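Local atomic coordinates of pseudoalteromonas arctica PAMC 21717 (Pseudoalteromonas arctica, PDB entry 5YL7), a protein that is a cold-active, calcium-binding serine protease of the subtilase family that probably hydrolyses peptide bonds in other proteins. Residues A[20-25]-A[330-335]; A[42-47]-A[76-81]; A[205-210]-A[237-242]. One frame throughout, in Å; residues are numbered along the deposited sequence.

Interaction 1 of 3, residues A[20-25]-A[330-335]; sequences GLNLPT and DAAAAV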
loop_
_atom_site.group_PDB
_atom_site.type_symbol
_atom_site.label_atom_id
_atom_site.label_comp_id
_atom_site.label_asym_id
_atom_site.label_seq_id
_atom_site.Cartn_x
_atom_site.Cartn_y
_atom_site.Cartn_z
ATOM N N GLY A 20 -10.193 -0.020 -13.712
ATOM C CA GLY A 20 -9.735 -1.170 -12.987
ATOM C C GLY A 20 -8.402 -1.699 -13.404
ATOM O O GLY A 20 -7.782 -1.318 -14.381
ATOM N N LEU A 21 -7.898 -2.636 -12.563
ATOM C CA LEU A 21 -6.563 -3.188 -12.652
ATOM C C LEU A 21 -6.395 -4.384 -13.585
ATOM O O LEU A 21 -5.312 -4.939 -13.705
ATOM C CB LEU A 21 -6.053 -3.546 -11.256
ATOM C CG LEU A 21 -4.577 -3.387 -10.983
ATOM C CD1 LEU A 21 -4.120 -1.947 -10.939
ATOM C CD2 LEU A 21 -4.212 -4.147 -9.724
ATOM N N ASN A 22 -7.503 -4.861 -14.189
ATOM C CA ASN A 22 -7.493 -5.993 -15.114
ATOM C C ASN A 22 -6.972 -7.247 -14.434
ATOM O O ASN A 22 -6.162 -7.963 -15.012
ATOM C CB ASN A 22 -6.699 -5.652 -16.400
ATOM C CG ASN A 22 -7.083 -6.511 -17.571
ATOM O OD1 ASN A 22 -8.224 -7.010 -17.644
ATOM N ND2 ASN A 22 -6.133 -6.704 -18.470
ATOM N N LEU A 23 -7.509 -7.505 -13.238
ATOM C CA LEU A 23 -7.076 -8.649 -12.409
ATOM C C LEU A 23 -7.639 -10.019 -12.825
ATOM O O LEU A 23 -6.881 -10.989 -12.732
ATOM C CB LEU A 23 -7.337 -8.362 -10.984
ATOM C CG LEU A 23 -6.246 -7.489 -10.349
ATOM C CD1 LEU A 23 -6.764 -6.819 -9.077
ATOM C CD2 LEU A 23 -4.967 -8.310 -10.077
ATOM N N PRO A 24 -8.923 -10.150 -13.221
ATOM C CA PRO A 24 -9.392 -11.540 -13.422
ATOM C C PRO A 24 -8.552 -12.347 -14.361
ATOM O O PRO A 24 -8.252 -13.560 -14.018
ATOM C CB PRO A 24 -10.825 -11.277 -13.938
ATOM C CG PRO A 24 -11.281 -10.055 -13.185
ATOM C CD PRO A 24 -10.018 -9.175 -13.224
ATOM N N THR A 25 -8.099 -11.842 -15.462
ATOM C CA THR A 25 -7.261 -12.556 -16.335
ATOM C C THR A 25 -5.892 -12.851 -15.763
ATOM O O THR A 25 -5.257 -13.897 -15.923
ATOM C CB THR A 25 -7.106 -11.817 -17.735
ATOM O OG1 THR A 25 -8.422 -11.889 -18.282
ATOM C CG2 THR A 25 -6.039 -12.528 -18.601
ATOM N N ASP A 330 -1.656 -2.709 -15.631
ATOM C CA ASP A 330 -2.510 -3.753 -16.205
ATOM C C ASP A 330 -1.979 -5.059 -15.710
ATOM O O ASP A 330 -0.950 -5.524 -16.119
ATOM C CB ASP A 330 -2.462 -3.633 -17.745
ATOM C CG ASP A 330 -3.196 -4.699 -18.460
ATOM O OD1 ASP A 330 -3.524 -5.762 -17.884
ATOM O OD2 ASP A 330 -3.460 -4.525 -19.710
ATOM N N ALA A 331 -2.710 -5.598 -14.718
ATOM C CA ALA A 331 -2.174 -6.808 -14.044
ATOM C C ALA A 331 -1.958 -7.938 -15.030
ATOM O O ALA A 331 -0.987 -8.678 -14.918
ATOM C CB ALA A 331 -3.109 -7.250 -12.969
ATOM N N ALA A 332 -2.920 -8.149 -15.895
ATOM C CA ALA A 332 -2.803 -9.285 -16.873
ATOM C C ALA A 332 -1.609 -9.165 -17.763
ATOM O O ALA A 332 -0.821 -10.124 -17.953
ATOM C CB ALA A 332 -4.058 -9.421 -17.672
ATOM N N ALA A 333 -1.387 -7.924 -18.281
ATOM C CA ALA A 333 -0.245 -7.708 -19.147
ATOM C C ALA A 333 1.086 -7.829 -18.437
ATOM O O ALA A 333 2.075 -8.308 -18.949
ATOM C CB ALA A 333 -0.364 -6.369 -19.865
ATOM N N ALA A 334 1.149 -7.340 -17.172
ATOM C CA ALA A 334 2.307 -7.466 -16.380
ATOM C C ALA A 334 2.685 -8.934 -16.094
ATOM O O ALA A 334 3.827 -9.281 -16.198
ATOM C CB ALA A 334 2.131 -6.673 -15.042
ATOM N N VAL A 335 1.655 -9.722 -15.712
ATOM C CA VAL A 335 1.944 -11.158 -15.475
ATOM C C VAL A 335 2.387 -11.840 -16.756
ATOM O O VAL A 335 3.341 -12.632 -16.683
ATOM C CB VAL A 335 0.733 -11.768 -14.822
ATOM C CG1 VAL A 335 0.708 -13.294 -14.907
ATOM C CG2 VAL A 335 0.526 -11.268 -13.405
#
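Asn22 and Asp330 meet through their side chains. Asn22 ND2 donates to Asp330 OD1 over 2.8 Å, and the N-H points almost straight at the oxygen (168°). The acceptor lies in the amide plane, but the donor stands above the carboxylate plane. The two side chains reach out alongside each other, with their flat groups turned 61° apart. OD1 carries a second bond, from Ala333 N at 3.1 Å, and that donor comes from the opposite face of the carboxylate. Asp330 stands at the N-cap of helix 331-338, and the bond from Ala333 N is its capping bond. The Asp330 CG lies trans to the backbone N (chi1 175°), which turns OD1 back over the first turn of the helix.

Two backbone bonds run beside the side-chain pair. Ala331 N donates to Leu21 O at 2.9 Å. Ala332 N reaches Asn22 O at 3.4 Å in a weak bond.

Methyl groups fill in between. Leu23 CD2 packs on Ala331 CB at 3.6 Å. Thr25 CG2 rests against Ala332 CB at 3.8 Å, nearer the surface. The small Ala331 and Ala332 methyls let the two backbones come within bonding distance.

Further out, Val290 of helix 280-297 lies against both Leu21 and Ala331. Leu23 also touches Tyr14 and Val121.

The first N-H groups of a helix lack partners within it. Here Ala331 N and Ala333 N are satisfied from Leu21 and Asp330. Asn22 ND2 and Ala333 N share Asp330 OD1, which ties 20-25 to the helix start. The helix N-terminus would probably also favour the negative charge of Asp330.

Interaction 2 of 3, residues A[42-47]-A[76-81]; sequences TGYRPH and DARDPG. With CA (calcium ion), chain E.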
loop_
_atom_site.group_PDB
_atom_site.type_symbol
_atom_site.label_atom_id
_atom_site.label_comp_id
_atom_site.label_asym_id
_atom_site.label_seq_id
_atom_site.Cartn_x
_atom_site.Cartn_y
_atom_site.Cartn_z
ATOM N N THR A 42 0.081 2.046 9.512
ATOM C CA THR A 42 -0.380 2.275 10.877
ATOM C C THR A 42 -0.475 0.994 11.719
ATOM O O THR A 42 -0.859 1.081 12.885
ATOM C CB THR A 42 -1.738 3.031 10.898
ATOM O OG1 THR A 42 -2.751 2.114 10.360
ATOM C CG2 THR A 42 -1.725 4.272 10.082
ATOM N N GLY A 43 -0.143 -0.141 11.126
ATOM C CA GLY A 43 -0.431 -1.417 11.704
ATOM C C GLY A 43 -1.653 -2.051 11.175
ATOM O O GLY A 43 -2.205 -1.586 10.158
ATOM N N TYR A 44 -2.151 -3.099 11.804
ATOM C CA TYR A 44 -3.344 -3.827 11.315
ATOM C C TYR A 44 -4.253 -4.229 12.468
ATOM O O TYR A 44 -3.776 -4.319 13.614
ATOM C CB TYR A 44 -2.944 -5.046 10.505
ATOM C CG TYR A 44 -2.431 -6.179 11.329
ATOM C CD1 TYR A 44 -1.214 -6.173 11.995
ATOM C CD2 TYR A 44 -3.196 -7.326 11.569
ATOM C CE1 TYR A 44 -0.835 -7.162 12.808
ATOM C CE2 TYR A 44 -2.800 -8.325 12.386
ATOM C CZ TYR A 44 -1.624 -8.253 13.000
ATOM O OH TYR A 44 -1.177 -9.249 13.840
ATOM N N ARG A 45 -5.517 -4.494 12.128
ATOM C CA ARG A 45 -6.348 -5.302 13.024
ATOM C C ARG A 45 -6.527 -6.640 12.410
ATOM O O ARG A 45 -6.514 -6.807 11.159
ATOM C CB ARG A 45 -7.694 -4.643 13.261
ATOM C CG ARG A 45 -7.666 -3.308 13.934
ATOM C CD ARG A 45 -6.847 -3.224 15.169
ATOM N NE ARG A 45 -7.152 -4.290 16.126
ATOM C CZ ARG A 45 -6.406 -4.518 17.222
ATOM N NH1 ARG A 45 -6.680 -5.580 17.958
ATOM N NH2 ARG A 45 -5.430 -3.731 17.518
ATOM N N PRO A 46 -6.691 -7.704 13.210
ATOM C CA PRO A 46 -6.797 -9.086 12.708
ATOM C C PRO A 46 -8.176 -9.401 12.141
ATOM O O PRO A 46 -8.886 -10.347 12.560
ATOM C CB PRO A 46 -6.455 -9.922 13.960
ATOM C CG PRO A 46 -7.108 -9.121 15.018
ATOM C CD PRO A 46 -6.730 -7.686 14.701
ATOM N N HIS A 47 -8.545 -8.651 11.143
ATOM C CA HIS A 47 -9.871 -8.745 10.494
ATOM C C HIS A 47 -10.054 -10.175 10.036
ATOM O O HIS A 47 -9.143 -10.798 9.462
ATOM C CB HIS A 47 -9.893 -7.725 9.329
ATOM C CG HIS A 47 -11.234 -7.540 8.699
ATOM N ND1 HIS A 47 -11.930 -8.546 8.060
ATOM C CD2 HIS A 47 -11.904 -6.386 8.530
ATOM C CE1 HIS A 47 -13.027 -7.982 7.547
ATOM N NE2 HIS A 47 -13.024 -6.673 7.816
ATOM N N ASP A 76 4.698 -6.366 18.266
ATOM C CA ASP A 76 3.253 -6.458 17.895
ATOM C C ASP A 76 2.918 -5.236 17.054
ATOM O O ASP A 76 2.803 -4.122 17.524
ATOM C CB ASP A 76 2.454 -6.500 19.184
ATOM C CG ASP A 76 1.029 -6.694 18.937
ATOM O OD1 ASP A 76 0.546 -6.661 17.790
ATOM O OD2 ASP A 76 0.260 -7.026 19.894
ATOM N N ALA A 77 2.698 -5.486 15.763
ATOM C CA ALA A 77 2.406 -4.444 14.776
ATOM C C ALA A 77 0.958 -4.171 14.654
ATOM O O ALA A 77 0.479 -3.531 13.699
ATOM C CB ALA A 77 2.999 -4.853 13.421
ATOM N N ARG A 78 0.089 -4.664 15.575
ATOM C CA ARG A 78 -1.291 -4.266 15.539
ATOM C C ARG A 78 -1.488 -2.797 15.748
ATOM O O ARG A 78 -0.701 -2.122 16.417
ATOM C CB ARG A 78 -2.126 -5.093 16.527
ATOM C CG ARG A 78 -2.323 -6.490 16.063
ATOM C CD ARG A 78 -3.076 -7.369 17.035
ATOM N NE ARG A 78 -3.177 -8.728 16.563
ATOM C CZ ARG A 78 -4.074 -9.651 17.004
ATOM N NH1 ARG A 78 -4.976 -9.329 17.867
ATOM N NH2 ARG A 78 -4.026 -10.852 16.483
ATOM N N ASP A 79 -2.557 -2.251 15.146
ATOM C CA ASP A 79 -2.874 -0.853 15.224
ATOM C C ASP A 79 -3.741 -0.607 16.438
ATOM O O ASP A 79 -4.893 -1.085 16.458
ATOM C CB ASP A 79 -3.617 -0.443 13.956
ATOM C CG ASP A 79 -3.848 1.001 13.777
ATOM O OD1 ASP A 79 -3.627 1.798 14.733
ATOM O OD2 ASP A 79 -4.332 1.395 12.674
ATOM N N PRO A 80 -3.284 0.161 17.434
ATOM C CA PRO A 80 -4.146 0.489 18.603
ATOM C C PRO A 80 -5.152 1.519 18.306
ATOM O O PRO A 80 -6.007 1.799 19.182
ATOM C CB PRO A 80 -3.136 0.944 19.613
ATOM C CG PRO A 80 -2.045 1.666 18.795
ATOM C CD PRO A 80 -1.987 0.805 17.532
ATOM N N GLY A 81 -5.076 2.180 17.179
ATOM C CA GLY A 81 -5.838 3.305 16.783
ATOM C C GLY A 81 -5.071 4.611 16.835
ATOM O O GLY A 81 -4.446 4.890 17.842
HETATM CA CA CA E . 3.001 -2.417 19.220
HETATM O O HOH W 1 -4.843 -0.438 10.750
HETATM O O HOH W 2 -2.638 -11.372 13.895
HETATM O O HOH W 3 0.708 -2.177 18.748
HETATM O O HOH W 4 2.158 -3.419 21.183
#
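Tyr44 O accepts from Asp79 N at 2.8 Å, and Tyr44 N donates to Ala77 O at 3.3 Å. Together they make a single beta bridge between Tyr44 and Arg78. Arg45 NH2 adds a bond to Asp79 O at 2.9 Å; the oxygen lies near the guanidinium plane, while the donor sits above the carbonyl plane. The Arg45 chain bends at chi2 and chi3 to bring its end back to this carbonyl. Thr42 OG1 donates to Asp79 OD2 at 2.9 Å from above the carboxylate plane. Asp79 OD1 takes Gly81 N in an Asx turn.

Arg78 stretches out across the Tyr44 ring. Its CG lies over the ring face, 4.0 Å from the centroid, a CH-pi contact. Its NE makes a weak bond to Tyr44 OH, and a water joins that hydroxyl to Arg78 NH2. Pro46 CG lies over one face of the Arg78 guanidinium, toward its rim. An alanine in place of Arg78 would probably leave the Tyr44 face and the Pro46 ring without this cover.

Gly43 is packed so tightly on Ala77 O that a side chain would clash. Asp76 O binds a calcium ion shared with Asp59, Asp69, Asp74 and waters, one of which donates to Arg78 O. The contact joins a calcium-binding loop to the loop after strand 36-41, beside the probable Ser-His-Asp triad of a subtilisin-like fold.

Interaction 3 of 3, residues A[205-210]-A[237-242]; sequences DNSANY and GSNIDV. With CA (calcium ion), chain F.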
loop_
_atom_site.group_PDB
_atom_site.type_symbol
_atom_site.label_atom_id
_atom_site.label_comp_id
_atom_site.label_asym_id
_atom_site.label_seq_id
_atom_site.Cartn_x
_atom_site.Cartn_y
_atom_site.Cartn_z
ATOM N N ASP A 205 -0.480 18.329 -6.675
ATOM C CA ASP A 205 0.690 19.161 -6.863
ATOM C C ASP A 205 1.778 18.302 -7.496
ATOM O O ASP A 205 1.683 17.097 -7.695
ATOM C CB ASP A 205 1.116 19.742 -5.503
ATOM C CG ASP A 205 2.171 20.922 -5.550
ATOM O OD1 ASP A 205 2.335 21.485 -6.581
ATOM O OD2 ASP A 205 2.662 21.082 -4.443
ATOM N N ASN A 206 2.895 18.949 -7.793
ATOM C CA ASN A 206 4.076 18.294 -8.414
ATOM C C ASN A 206 4.725 17.320 -7.464
ATOM O O ASN A 206 5.209 17.583 -6.358
ATOM C CB ASN A 206 5.088 19.395 -8.780
ATOM C CG ASN A 206 6.337 18.931 -9.459
ATOM O OD1 ASN A 206 6.562 17.749 -9.645
ATOM N ND2 ASN A 206 7.205 19.928 -9.814
ATOM N N SER A 207 4.751 16.052 -7.870
ATOM C CA SER A 207 5.267 14.941 -7.123
ATOM C C SER A 207 6.742 14.999 -6.867
ATOM O O SER A 207 7.198 14.340 -5.978
ATOM C CB SER A 207 4.888 13.650 -7.856
ATOM O OG SER A 207 5.451 13.612 -9.139
ATOM N N ALA A 208 7.451 15.904 -7.552
ATOM C CA ALA A 208 8.882 16.154 -7.241
ATOM C C ALA A 208 9.064 16.575 -5.844
ATOM O O ALA A 208 10.134 16.374 -5.244
ATOM C CB ALA A 208 9.427 17.243 -8.143
ATOM N N ASN A 209 8.066 17.165 -5.183
ATOM C CA ASN A 209 8.234 17.761 -3.908
ATOM C C ASN A 209 7.589 17.103 -2.741
ATOM O O ASN A 209 7.392 17.656 -1.668
ATOM C CB ASN A 209 7.742 19.208 -4.031
ATOM C CG ASN A 209 8.601 19.980 -5.058
ATOM O OD1 ASN A 209 9.858 19.777 -5.123
ATOM N ND2 ASN A 209 7.947 20.747 -5.859
ATOM N N TYR A 210 7.377 15.792 -2.888
ATOM C CA TYR A 210 6.714 14.956 -1.927
ATOM C C TYR A 210 7.498 13.631 -1.749
ATOM O O TYR A 210 7.796 12.983 -2.752
ATOM C CB TYR A 210 5.240 14.705 -2.267
ATOM C CG TYR A 210 4.453 15.987 -2.265
ATOM C CD1 TYR A 210 3.979 16.526 -1.069
ATOM C CD2 TYR A 210 4.373 16.776 -3.359
ATOM C CE1 TYR A 210 3.350 17.767 -1.097
ATOM C CE2 TYR A 210 3.761 18.050 -3.383
ATOM C CZ TYR A 210 3.242 18.445 -2.198
ATOM O OH TYR A 210 2.551 19.692 -2.158
ATOM N N GLY A 237 3.576 14.351 -12.038
ATOM C CA GLY A 237 4.909 14.899 -12.417
ATOM C C GLY A 237 5.767 13.873 -13.023
ATOM O O GLY A 237 5.366 12.687 -13.207
ATOM N N SER A 238 7.002 14.281 -13.336
ATOM C CA SER A 238 7.895 13.417 -14.037
ATOM C C SER A 238 8.335 12.162 -13.285
ATOM O O SER A 238 8.572 11.147 -13.938
ATOM C CB SER A 238 9.193 14.212 -14.418
ATOM O OG SER A 238 8.872 15.404 -15.095
ATOM N N ASN A 239 8.346 12.206 -11.967
ATOM C CA ASN A 239 8.769 11.067 -11.225
ATOM C C ASN A 239 7.642 10.066 -10.966
ATOM O O ASN A 239 7.886 9.006 -10.387
ATOM C CB ASN A 239 9.466 11.429 -9.924
ATOM C CG ASN A 239 8.588 11.984 -8.879
ATOM O OD1 ASN A 239 7.345 11.748 -8.903
ATOM N ND2 ASN A 239 9.095 12.655 -7.874
ATOM N N ILE A 240 6.449 10.278 -11.483
ATOM C CA ILE A 240 5.391 9.214 -11.399
ATOM C C ILE A 240 5.817 8.167 -12.389
ATOM O O ILE A 240 6.131 8.449 -13.582
ATOM C CB ILE A 240 4.032 9.765 -11.806
ATOM C CG1 ILE A 240 3.571 10.915 -10.830
ATOM C CG2 ILE A 240 3.007 8.631 -11.776
ATOM C CD1 ILE A 240 3.383 10.604 -9.443
ATOM N N ASP A 241 5.805 6.902 -11.920
ATOM C CA ASP A 241 6.111 5.799 -12.804
ATOM C C ASP A 241 4.926 5.239 -13.478
ATOM O O ASP A 241 4.906 4.928 -14.706
ATOM C CB ASP A 241 6.809 4.704 -11.988
ATOM C CG ASP A 241 8.142 5.178 -11.472
ATOM O OD1 ASP A 241 9.015 5.562 -12.346
ATOM O OD2 ASP A 241 8.437 5.192 -10.258
ATOM N N VAL A 242 3.834 5.013 -12.722
ATOM C CA VAL A 242 2.565 4.401 -13.173
ATOM C C VAL A 242 1.420 4.985 -12.375
ATOM O O VAL A 242 1.640 5.620 -11.341
ATOM C CB VAL A 242 2.568 2.862 -12.994
ATOM C CG1 VAL A 242 3.703 2.195 -13.781
ATOM C CG2 VAL A 242 2.659 2.487 -11.521
HETATM CA CA CA F . 10.846 5.262 -10.295
HETATM O O HOH W 5 7.668 16.914 -12.014
HETATM O O HOH W 6 10.191 7.608 -10.025
HETATM O O HOH W 7 10.344 7.510 -12.001
HETATM O O HOH W 8 12.189 6.029 -12.106
HETATM O O HOH W 9 12.261 6.465 -8.568
HETATM O O HOH W 10 13.010 4.024 -9.879
#
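Ser207 and Asn239 carry the tight part of this contact with two hydrogen bonds. Ser207 OG donates the short one to Asn239 OD1, at 2.7 Å. Asn239 ND2 gives the longer one to Ser207 O, at 3.2 Å, and stands over the carbonyl (C=O...N 94°). The Asn239 CG sits between its backbone N and carbonyl carbon (chi1 71°), and this lets both ends of the amide face Ser207. Asn220 ND2 also donates to OD1, which helps to fix the rotation of the amide. Ile240 CD1 closes the apolar side, 3.7 Å from Ser207 CB. Gly237 comes so close to Ser207 OG and Asn206 OD1 that a CB there would clash.

The other side is looser. Asn206 approaches Gly237 only at 4.3 Å, from OD1 to CA. A water links Asn206 OD1, to which it donates, with Ser238 N, from which it accepts. At the exposed rim Ala208 CA lies 3.6 Å from Asn239 ND2.

Asn206 OD1 also accepts from Ala208 N, an Asx turn, while Gly237 to Ile240 form a type I turn. From that turn the chain reaches Asp241, whose two carboxylate oxygens bind a calcium ion with Val218 and Glu307.

The contact joins the loop after strand 195-199 to the one leading into edge strand 242-245. Ile240 rests on Asn220 and Ala222 of the neighbouring strand 219-224, and Glu307 brings in helix 303-312.

Overall arrangement
From the N terminus, residues 20-25 come first, but their partner 330-335 lies near the C terminus. Interaction 1 closes a loop of about 300 residues, and both other contacts lie within it. Interaction 2 closes a short loop of 28 residues after strand 36-41, which carries ligands of two neighbouring calcium ions. Interaction 3 follows in series and closes another of 26 residues, between strands 195-199 and 242-245. No two contacts cross or touch. Interactions 1 and 2 lie on opposite sides of the chain's centre, with centres about 30 Å apart. Interactions 1 and 3 come nearer, about 7 Å between nearest atoms. Together they tie the chain ends and loops around the parallel sheet.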